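Local coordinates for ABC transporter substrate-binding protein (Vibrio cholerae, PDB 3LKV) that probably serves as the periplasmic substrate-binding component of an ABC transporter, and holds a phenylalanine in the cleft between its two domains, at residues A[23-28]-A[244-249]; A[119-124]-A[268-273]; A[239-244]-A[272-277]. One frame throughout, in Å; residues are numbered along the deposited sequence.

Contact 1. Residues A[23-28]-A[244-249]; sequences DATRQG and YQIGVQ
The carbonyl oxygen of Ala24 serves two helices at once. Within its own helix it accepts the backbone bond from Gly28 N at 2.9 Å. Across the contact the CA-H of Tyr244 points at it almost straight, with Tyr244 CA 3.5 Å from Ala24 O and 165° at the hydrogen. Three more CA-H...O contacts run along the same seam and are donated in both directions. Gly247 CA lies 3.2 Å from Thr25 O, Gly28 CA meets Tyr244 O at 3.5 Å, and Val248 CA meets Gly28 O at 3.4 Å. No conventional hydrogen bond joins the two segments. Gly28 and Gly247 face each other without side chains, and their CA atoms come within 4.1 Å; the segment axes approach to 6.4 Å.

The phenol of Tyr244 flanks this backbone contact. With CG anti to the backbone N (chi1 175°), the ring reaches back over the first helix and sets one face above Gly28 CA, which is 3.6 Å from Tyr244 CD1. Its hydroxyl goes on to Asp31 OD2, while Gln27 NE2 bonds to Asp31 OD1, so one carboxylate holds the polar ends from both helices. On the side of the seam facing strand 93-98, Thr25 CG2 leans on Gly247 CA, and Thr25 and Ile246 both reach Thr96. The crossing of -38° between like-directed segments, the Ala24-Gly28 small-xxx-small spacing on helix 20-35 with Gly247 facing it, and the row of CA-H...O contacts resemble the GASright helix-packing motif, best known from membrane helix pairs.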
loop_
_atom_site.group_PDB
_atom_site.type_symbol
_atom_site.label_atom_id
_atom_site.label_comp_id
_atom_site.label_asym_id
_atom_site.label_seq_id
_atom_site.Cartn_x
_atom_site.Cartn_y
_atom_site.Cartn_z
ATOM N N ASP A 23 -11.403 -1.380 6.911
ATOM C CA ASP A 23 -10.018 -1.501 6.489
ATOM C C ASP A 23 -9.558 -2.948 6.466
ATOM O O ASP A 23 -8.759 -3.294 5.611
ATOM C CB ASP A 23 -9.061 -0.663 7.339
ATOM C CG ASP A 23 -9.246 0.854 7.099
ATOM O OD1 ASP A 23 -10.002 1.310 6.188
ATOM O OD2 ASP A 23 -8.631 1.618 7.855
ATOM N N ALA A 24 -10.046 -3.788 7.373
ATOM C CA ALA A 24 -9.662 -5.192 7.344
ATOM C C ALA A 24 -10.325 -5.852 6.131
ATOM O O ALA A 24 -9.750 -6.711 5.506
ATOM C CB ALA A 24 -10.049 -5.947 8.657
ATOM N N THR A 25 -11.556 -5.465 5.828
ATOM C CA THR A 25 -12.233 -6.015 4.695
ATOM C C THR A 25 -11.454 -5.695 3.437
ATOM O O THR A 25 -11.237 -6.552 2.600
ATOM C CB THR A 25 -13.648 -5.467 4.574
ATOM O OG1 THR A 25 -14.375 -5.805 5.761
ATOM C CG2 THR A 25 -14.343 -6.067 3.414
ATOM N N ARG A 26 -11.011 -4.453 3.321
ATOM C CA ARG A 26 -10.267 -4.024 2.152
ATOM C C ARG A 26 -8.917 -4.747 2.028
ATOM O O ARG A 26 -8.517 -5.096 0.932
ATOM C CB ARG A 26 -10.067 -2.506 2.178
ATOM C CG ARG A 26 -9.439 -1.996 0.902
ATOM C CD ARG A 26 -9.440 -0.534 0.744
ATOM N NE ARG A 26 -8.254 0.067 1.366
ATOM C CZ ARG A 26 -8.253 0.684 2.539
ATOM N NH1 ARG A 26 -9.356 0.774 3.266
ATOM N NH2 ARG A 26 -7.149 1.190 3.005
ATOM N N GLN A 27 -8.218 -4.958 3.135
ATOM C CA GLN A 27 -6.947 -5.678 3.088
ATOM C C GLN A 27 -7.171 -7.128 2.665
ATOM O O GLN A 27 -6.395 -7.736 1.894
ATOM C CB GLN A 27 -6.286 -5.664 4.464
ATOM C CG GLN A 27 -4.851 -6.249 4.460
ATOM C CD GLN A 27 -3.900 -5.499 3.538
ATOM O OE1 GLN A 27 -3.658 -4.320 3.745
ATOM N NE2 GLN A 27 -3.333 -6.186 2.520
ATOM N N GLY A 28 -8.227 -7.694 3.210
ATOM C CA GLY A 28 -8.623 -9.049 2.849
ATOM C C GLY A 28 -8.914 -9.227 1.365
ATOM O O GLY A 28 -8.529 -10.233 0.751
ATOM N N TYR A 244 -11.580 -9.484 7.875
ATOM C CA TYR A 244 -10.480 -9.801 6.947
ATOM C C TYR A 244 -10.929 -10.979 6.072
ATOM O O TYR A 244 -10.797 -10.921 4.883
ATOM C CB TYR A 244 -9.165 -10.069 7.686
ATOM C CG TYR A 244 -8.054 -10.503 6.785
ATOM C CD1 TYR A 244 -7.252 -9.579 6.148
ATOM C CD2 TYR A 244 -7.795 -11.838 6.563
ATOM C CE1 TYR A 244 -6.220 -9.971 5.294
ATOM C CE2 TYR A 244 -6.740 -12.247 5.732
ATOM C CZ TYR A 244 -5.972 -11.307 5.086
ATOM O OH TYR A 244 -4.937 -11.699 4.243
ATOM N N GLN A 245 -11.535 -12.007 6.660
ATOM C CA GLN A 245 -11.955 -13.167 5.876
ATOM C C GLN A 245 -13.085 -12.869 4.940
ATOM O O GLN A 245 -13.202 -13.481 3.872
ATOM C CB GLN A 245 -12.340 -14.362 6.772
ATOM C CG GLN A 245 -11.144 -15.032 7.496
ATOM C CD GLN A 245 -9.980 -15.401 6.553
ATOM O OE1 GLN A 245 -10.188 -15.785 5.398
ATOM N NE2 GLN A 245 -8.768 -15.254 7.049
ATOM N N ILE A 246 -13.964 -11.985 5.358
ATOM C CA ILE A 246 -15.024 -11.509 4.448
ATOM C C ILE A 246 -14.391 -10.821 3.237
ATOM O O ILE A 246 -14.818 -10.990 2.118
ATOM C CB ILE A 246 -15.946 -10.486 5.167
ATOM C CG1 ILE A 246 -16.800 -11.186 6.225
ATOM C CG2 ILE A 246 -16.830 -9.688 4.125
ATOM C CD1 ILE A 246 -17.572 -10.163 7.165
ATOM N N GLY A 247 -13.361 -10.025 3.458
ATOM C CA GLY A 247 -12.640 -9.439 2.334
ATOM C C GLY A 247 -12.034 -10.523 1.445
ATOM O O GLY A 247 -12.171 -10.466 0.232
ATOM N N VAL A 248 -11.392 -11.524 2.049
ATOM C CA VAL A 248 -10.853 -12.635 1.275
ATOM C C VAL A 248 -11.925 -13.320 0.444
ATOM O O VAL A 248 -11.735 -13.580 -0.751
ATOM C CB VAL A 248 -10.086 -13.656 2.167
ATOM C CG1 VAL A 248 -9.637 -14.926 1.342
ATOM C CG2 VAL A 248 -8.878 -12.959 2.837
ATOM N N GLN A 249 -13.096 -13.540 1.008
ATOM C CA GLN A 249 -14.173 -14.143 0.207
ATOM C C GLN A 249 -14.708 -13.211 -0.851
ATOM O O GLN A 249 -15.207 -13.666 -1.872
ATOM C CB GLN A 249 -15.376 -14.536 1.051
ATOM C CG GLN A 249 -15.243 -15.643 2.051
ATOM C CD GLN A 249 -16.578 -15.802 2.835
ATOM O OE1 GLN A 249 -17.680 -15.905 2.262
ATOM N NE2 GLN A 249 -16.470 -15.772 4.136
#

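Contact 2. Residues A[119-124]-A[268-273]; sequences GLSDLS and VQVAKG. With PHE (phenylalanine), chain B.
Ser121 is the tight centre of this parallel beta pairing, in which strand 269-270 closes one edge of the six-stranded parallel sheet against strand 117-121. Its N donates to Gln269 O at 2.8 Å, nearly straight (174°), and its own carbonyl takes Ala271 N, also with O to N at 2.8 Å. One step earlier the ladder slackens slightly, as Gln269 N reaches Gly119 O at 3.1 Å. The methyl of Ala271 closes the far end, CB resting 3.5 Å from Ser121 O, and Ser121 OG turns to Val98 O of the next strand.

On the face bearing Leu120 and Gln269 the two side chains lie side by side, Leu120 CD2 touching Gln269 CB at 3.5 Å. From there the exposed glutamine, bent at chi2, carries its amide end away from Leu120 while touching Gln249 and Tyr253 of helix 243-258. In the loop beyond, Leu123 CB meets Val270 CG1 only loosely, at 4.3 Å, and Lys272 and Gly273 run on exposed.

Past the strand end Asp122 points away from the pairing into the ligand pocket, where its OD2 is shared with Tyr243 OH. The same OD2 accepts a hydrogen bond from N of the bound phenylalanine at 2.8 Å, with OD1 equally near.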
loop_
_atom_site.group_PDB
_atom_site.type_symbol
_atom_site.label_atom_id
_atom_site.label_comp_id
_atom_site.label_asym_id
_atom_site.label_seq_id
_atom_site.Cartn_x
_atom_site.Cartn_y
_atom_site.Cartn_z
ATOM N N GLY A 119 -22.680 -9.786 -4.107
ATOM C CA GLY A 119 -21.657 -9.635 -3.064
ATOM C C GLY A 119 -21.919 -10.325 -1.741
ATOM O O GLY A 119 -22.511 -11.382 -1.693
ATOM N N LEU A 120 -21.465 -9.718 -0.669
ATOM C CA LEU A 120 -21.419 -10.362 0.642
ATOM C C LEU A 120 -22.074 -9.494 1.720
ATOM O O LEU A 120 -21.783 -8.294 1.858
ATOM C CB LEU A 120 -19.985 -10.642 1.025
ATOM C CG LEU A 120 -19.359 -11.995 0.684
ATOM C CD1 LEU A 120 -17.815 -12.024 0.409
ATOM C CD2 LEU A 120 -19.679 -12.943 1.863
ATOM N N SER A 121 -22.930 -10.133 2.503
ATOM C CA SER A 121 -23.579 -9.501 3.621
ATOM C C SER A 121 -22.976 -9.869 4.975
ATOM O O SER A 121 -22.666 -11.058 5.209
ATOM C CB SER A 121 -25.059 -9.892 3.631
ATOM O OG SER A 121 -25.644 -9.439 4.843
ATOM N N ASP A 122 -22.868 -8.879 5.877
ATOM C CA ASP A 122 -22.417 -9.113 7.299
ATOM C C ASP A 122 -23.557 -8.924 8.296
ATOM O O ASP A 122 -23.387 -8.306 9.348
ATOM C CB ASP A 122 -21.227 -8.240 7.724
ATOM C CG ASP A 122 -21.558 -6.743 7.747
ATOM O OD1 ASP A 122 -22.426 -6.360 6.959
ATOM O OD2 ASP A 122 -20.952 -5.948 8.532
ATOM N N LEU A 123 -24.722 -9.461 7.939
ATOM C CA LEU A 123 -25.931 -9.306 8.733
ATOM C C LEU A 123 -25.664 -9.788 10.153
ATOM O O LEU A 123 -25.267 -10.893 10.296
ATOM C CB LEU A 123 -27.079 -10.102 8.135
ATOM C CG LEU A 123 -28.351 -10.076 9.008
ATOM C CD1 LEU A 123 -28.832 -8.637 9.167
ATOM C CD2 LEU A 123 -29.473 -10.962 8.435
ATOM N N SER A 124 -25.805 -8.924 11.174
ATOM C CA SER A 124 -25.539 -9.292 12.560
ATOM C C SER A 124 -26.595 -10.242 13.102
ATOM O O SER A 124 -27.748 -10.058 12.847
ATOM C CB SER A 124 -25.614 -8.049 13.412
ATOM O OG SER A 124 -24.596 -7.156 13.064
ATOM N N VAL A 268 -25.841 -13.915 -3.394
ATOM C CA VAL A 268 -25.285 -13.124 -2.322
ATOM C C VAL A 268 -24.977 -14.044 -1.124
ATOM O O VAL A 268 -25.799 -14.803 -0.685
ATOM C CB VAL A 268 -26.252 -12.004 -1.913
ATOM C CG1 VAL A 268 -25.816 -11.331 -0.551
ATOM C CG2 VAL A 268 -26.350 -11.005 -2.993
ATOM N N GLN A 269 -23.794 -13.942 -0.569
ATOM C CA GLN A 269 -23.418 -14.783 0.533
ATOM C C GLN A 269 -23.629 -14.046 1.850
ATOM O O GLN A 269 -23.327 -12.859 1.955
ATOM C CB GLN A 269 -21.941 -15.105 0.369
ATOM C CG GLN A 269 -21.382 -16.051 1.381
ATOM C CD GLN A 269 -21.774 -17.464 1.032
ATOM O OE1 GLN A 269 -21.686 -17.863 -0.148
ATOM N NE2 GLN A 269 -22.251 -18.223 2.042
ATOM N N VAL A 270 -24.133 -14.746 2.860
ATOM C CA VAL A 270 -24.285 -14.145 4.178
ATOM C C VAL A 270 -23.174 -14.655 5.086
ATOM O O VAL A 270 -22.970 -15.837 5.158
ATOM C CB VAL A 270 -25.698 -14.437 4.752
ATOM C CG1 VAL A 270 -25.878 -13.703 6.082
ATOM C CG2 VAL A 270 -26.809 -13.996 3.725
ATOM N N ALA A 271 -22.418 -13.779 5.733
ATOM C CA ALA A 271 -21.356 -14.212 6.643
ATOM C C ALA A 271 -21.895 -15.089 7.785
ATOM O O ALA A 271 -23.038 -14.937 8.218
ATOM C CB ALA A 271 -20.629 -13.046 7.227
ATOM N N LYS A 272 -21.056 -16.017 8.251
ATOM C CA LYS A 272 -21.405 -16.910 9.394
ATOM C C LYS A 272 -20.226 -17.044 10.367
ATOM O O LYS A 272 -19.088 -16.706 10.033
ATOM C CB LYS A 272 -21.808 -18.297 8.898
ATOM C CG LYS A 272 -22.970 -18.332 7.879
ATOM C CD LYS A 272 -24.363 -18.019 8.510
ATOM C CE LYS A 272 -25.490 -17.950 7.405
ATOM N NZ LYS A 272 -26.858 -17.659 7.930
ATOM N N GLY A 273 -20.506 -17.513 11.578
ATOM C CA GLY A 273 -19.444 -17.764 12.560
ATOM C C GLY A 273 -18.816 -16.487 13.083
ATOM O O GLY A 273 -17.947 -15.889 12.451
HETATM N N PHE B . -22.278 -3.637 7.741
HETATM C CA PHE B . -22.012 -2.143 7.734
HETATM C C PHE B . -22.762 -1.511 6.530
HETATM O O PHE B . -23.708 -2.181 6.022
HETATM C CB PHE B . -20.509 -1.824 7.738
HETATM C CG PHE B . -19.857 -2.008 9.106
HETATM C CD1 PHE B . -20.105 -1.090 10.142
HETATM C CD2 PHE B . -19.036 -3.082 9.367
HETATM C CE1 PHE B . -19.559 -1.258 11.374
HETATM C CE2 PHE B . -18.474 -3.253 10.595
HETATM C CZ PHE B . -18.724 -2.364 11.619
HETATM O OXT PHE B . -22.506 -0.377 6.067
#

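Contact 3. Residues A[239-244]-A[272-277]; sequences LGFDYY and KGSDLV. With PHE (phenylalanine), chain B.
Backbone bonding between Gly240 and Asp275 is half direct and half through water. Asp275 N donates to Gly240 O at 2.9 Å, but the return bond of this antiparallel hydrogen-bonded pair is replaced by a water, which accepts from Gly240 N and donates to Asp275 O at 2.7 Å from its oxygen. The water bridges Gly240 N and Asp275 O, which stand 3.5 Å apart.

Apolar packing fills the next, non-hydrogen-bonded pair. Leu239, its CG anti to the backbone N (chi1 -175°), lays CD1 against Leu276 CB at 3.9 Å and CG against Ser274 CB; Leu132 of helix 126-136 covers both leucines.

One ring, Phe241, packs against polar atoms of the loop. It turns an edge to Gly273 O, 3.9 Å from CD1, while Ser274 OG approaches obliquely, 3.5 Å from Phe241 CE1.

Helix capping comes last: Asp242, at the N-cap of helix 243-258, accepts at OD1 from Gln245 N and weakly from Tyr244 N. Just inside that helix Tyr243 meets the ligand, its OH 3.5 Å from CE2 of phenylalanine. Two crossover segments running in opposite senses beside the ligand are characteristic of the hinge of type I periplasmic binding proteins.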
loop_
_atom_site.group_PDB
_atom_site.type_symbol
_atom_site.label_atom_id
_atom_site.label_comp_id
_atom_site.label_asym_id
_atom_site.label_seq_id
_atom_site.Cartn_x
_atom_site.Cartn_y
_atom_site.Cartn_z
ATOM N N LEU A 239 -19.436 -9.990 19.749
ATOM C CA LEU A 239 -19.626 -11.213 18.974
ATOM C C LEU A 239 -19.690 -10.876 17.485
ATOM O O LEU A 239 -20.758 -10.866 16.871
ATOM C CB LEU A 239 -20.875 -11.969 19.450
ATOM C CG LEU A 239 -21.134 -13.328 18.822
ATOM C CD1 LEU A 239 -20.021 -14.288 19.254
ATOM C CD2 LEU A 239 -22.525 -13.866 19.196
ATOM N N GLY A 240 -18.537 -10.589 16.910
ATOM C CA GLY A 240 -18.493 -10.052 15.549
ATOM C C GLY A 240 -17.907 -11.011 14.537
ATOM O O GLY A 240 -17.317 -12.037 14.890
ATOM N N PHE A 241 -18.045 -10.659 13.270
ATOM C CA PHE A 241 -17.430 -11.443 12.187
ATOM C C PHE A 241 -15.972 -11.082 12.053
ATOM O O PHE A 241 -15.477 -10.110 12.652
ATOM C CB PHE A 241 -18.127 -11.160 10.851
ATOM C CG PHE A 241 -19.569 -11.528 10.847
ATOM C CD1 PHE A 241 -19.939 -12.843 10.941
ATOM C CD2 PHE A 241 -20.558 -10.557 10.794
ATOM C CE1 PHE A 241 -21.311 -13.198 10.986
ATOM C CE2 PHE A 241 -21.881 -10.911 10.808
ATOM C CZ PHE A 241 -22.267 -12.240 10.921
ATOM N N ASP A 242 -15.295 -11.887 11.251
ATOM C CA ASP A 242 -13.902 -11.672 10.910
ATOM C C ASP A 242 -13.909 -10.929 9.563
ATOM O O ASP A 242 -14.115 -11.531 8.525
ATOM C CB ASP A 242 -13.166 -13.026 10.811
ATOM C CG ASP A 242 -11.707 -12.868 10.411
ATOM O OD1 ASP A 242 -11.293 -11.771 9.942
ATOM O OD2 ASP A 242 -10.971 -13.851 10.568
ATOM N N TYR A 243 -13.732 -9.617 9.600
ATOM C CA TYR A 243 -13.910 -8.825 8.381
ATOM C C TYR A 243 -12.760 -9.078 7.383
ATOM O O TYR A 243 -12.943 -8.914 6.180
ATOM C CB TYR A 243 -14.130 -7.337 8.707
ATOM C CG TYR A 243 -15.522 -7.097 9.198
ATOM C CD1 TYR A 243 -15.837 -7.159 10.557
ATOM C CD2 TYR A 243 -16.542 -6.864 8.307
ATOM C CE1 TYR A 243 -17.164 -6.972 10.986
ATOM C CE2 TYR A 243 -17.839 -6.692 8.709
ATOM C CZ TYR A 243 -18.171 -6.760 10.043
ATOM O OH TYR A 243 -19.478 -6.564 10.437
ATOM N N TYR A 244 -11.580 -9.484 7.875
ATOM C CA TYR A 244 -10.480 -9.801 6.947
ATOM C C TYR A 244 -10.929 -10.979 6.072
ATOM O O TYR A 244 -10.797 -10.921 4.883
ATOM C CB TYR A 244 -9.165 -10.069 7.686
ATOM C CG TYR A 244 -8.054 -10.503 6.785
ATOM C CD1 TYR A 244 -7.252 -9.579 6.148
ATOM C CD2 TYR A 244 -7.795 -11.838 6.563
ATOM C CE1 TYR A 244 -6.220 -9.971 5.294
ATOM C CE2 TYR A 244 -6.740 -12.247 5.732
ATOM C CZ TYR A 244 -5.972 -11.307 5.086
ATOM O OH TYR A 244 -4.937 -11.699 4.243
ATOM N N LYS A 272 -21.056 -16.017 8.251
ATOM C CA LYS A 272 -21.405 -16.910 9.394
ATOM C C LYS A 272 -20.226 -17.044 10.367
ATOM O O LYS A 272 -19.088 -16.706 10.033
ATOM C CB LYS A 272 -21.808 -18.297 8.898
ATOM C CG LYS A 272 -22.970 -18.332 7.879
ATOM C CD LYS A 272 -24.363 -18.019 8.510
ATOM C CE LYS A 272 -25.490 -17.950 7.405
ATOM N NZ LYS A 272 -26.858 -17.659 7.930
ATOM N N GLY A 273 -20.506 -17.513 11.578
ATOM C CA GLY A 273 -19.444 -17.764 12.560
ATOM C C GLY A 273 -18.816 -16.487 13.083
ATOM O O GLY A 273 -17.947 -15.889 12.451
ATOM N N SER A 274 -19.262 -16.061 14.247
ATOM C CA SER A 274 -18.747 -14.855 14.848
ATOM C C SER A 274 -17.815 -15.286 15.963
ATOM O O SER A 274 -17.993 -16.350 16.506
ATOM C CB SER A 274 -19.916 -14.023 15.382
ATOM O OG SER A 274 -20.949 -13.879 14.404
ATOM N N ASP A 275 -16.813 -14.487 16.311
ATOM C CA ASP A 275 -15.939 -14.865 17.433
ATOM C C ASP A 275 -16.357 -14.108 18.683
ATOM O O ASP A 275 -16.517 -12.888 18.662
ATOM C CB ASP A 275 -14.466 -14.592 17.126
ATOM C CG ASP A 275 -13.977 -15.337 15.883
ATOM O OD1 ASP A 275 -14.094 -16.581 15.877
ATOM O OD2 ASP A 275 -13.520 -14.675 14.917
ATOM N N LEU A 276 -16.543 -14.855 19.764
ATOM C CA LEU A 276 -16.806 -14.305 21.074
ATOM C C LEU A 276 -15.519 -13.810 21.679
ATOM O O LEU A 276 -14.617 -14.590 21.926
ATOM C CB LEU A 276 -17.431 -15.386 21.958
ATOM C CG LEU A 276 -17.779 -15.023 23.403
ATOM C CD1 LEU A 276 -18.435 -13.659 23.484
ATOM C CD2 LEU A 276 -18.669 -16.179 24.094
ATOM N N VAL A 277 -15.425 -12.509 21.908
ATOM C CA VAL A 277 -14.242 -11.897 22.496
ATOM C C VAL A 277 -14.676 -11.123 23.750
ATOM O O VAL A 277 -15.751 -10.537 23.747
ATOM C CB VAL A 277 -13.592 -10.963 21.486
ATOM C CG1 VAL A 277 -12.390 -10.247 22.096
ATOM C CG2 VAL A 277 -13.247 -11.750 20.152
HETATM N N PHE B . -22.278 -3.637 7.741
HETATM C CA PHE B . -22.012 -2.143 7.734
HETATM C C PHE B . -22.762 -1.511 6.530
HETATM O O PHE B . -23.708 -2.181 6.022
HETATM C CB PHE B . -20.509 -1.824 7.738
HETATM C CG PHE B . -19.857 -2.008 9.106
HETATM C CD1 PHE B . -20.105 -1.090 10.142
HETATM C CD2 PHE B . -19.036 -3.082 9.367
HETATM C CE1 PHE B . -19.559 -1.258 11.374
HETATM C CE2 PHE B . -18.474 -3.253 10.595
HETATM C CZ PHE B . -18.724 -2.364 11.619
HETATM O OXT PHE B . -22.506 -0.377 6.067
HETATM O O HOH W 1 -16.021 -10.228 18.286
#

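Contacts 2 and 3 lie at the crossovers between the domains, and contact 1 packs helices of the parallel-sheet domain next to them; the centres are 11 to 13 Å apart. Contacts 2 and 3 meet at the ligand: Asp122 OD2 lies 2.5 Å from Tyr243 OH, a probable hydrogen bond, and Thr78, Thr99, Asn203 and Ala97 complete the polar hold on phenylalanine. The Phe241 ring fits between the segments of contact 2, CE2 being 3.3 Å from Asp122 O. Contacts 1 and 3 share Tyr244 at the start of helix 243-258, and Thr25 OG1 lies 3.3 Å from Tyr243 CB. Leu120 CD1 reaches Ile246 O at 3.6 Å, packing contact 2 onto that helix.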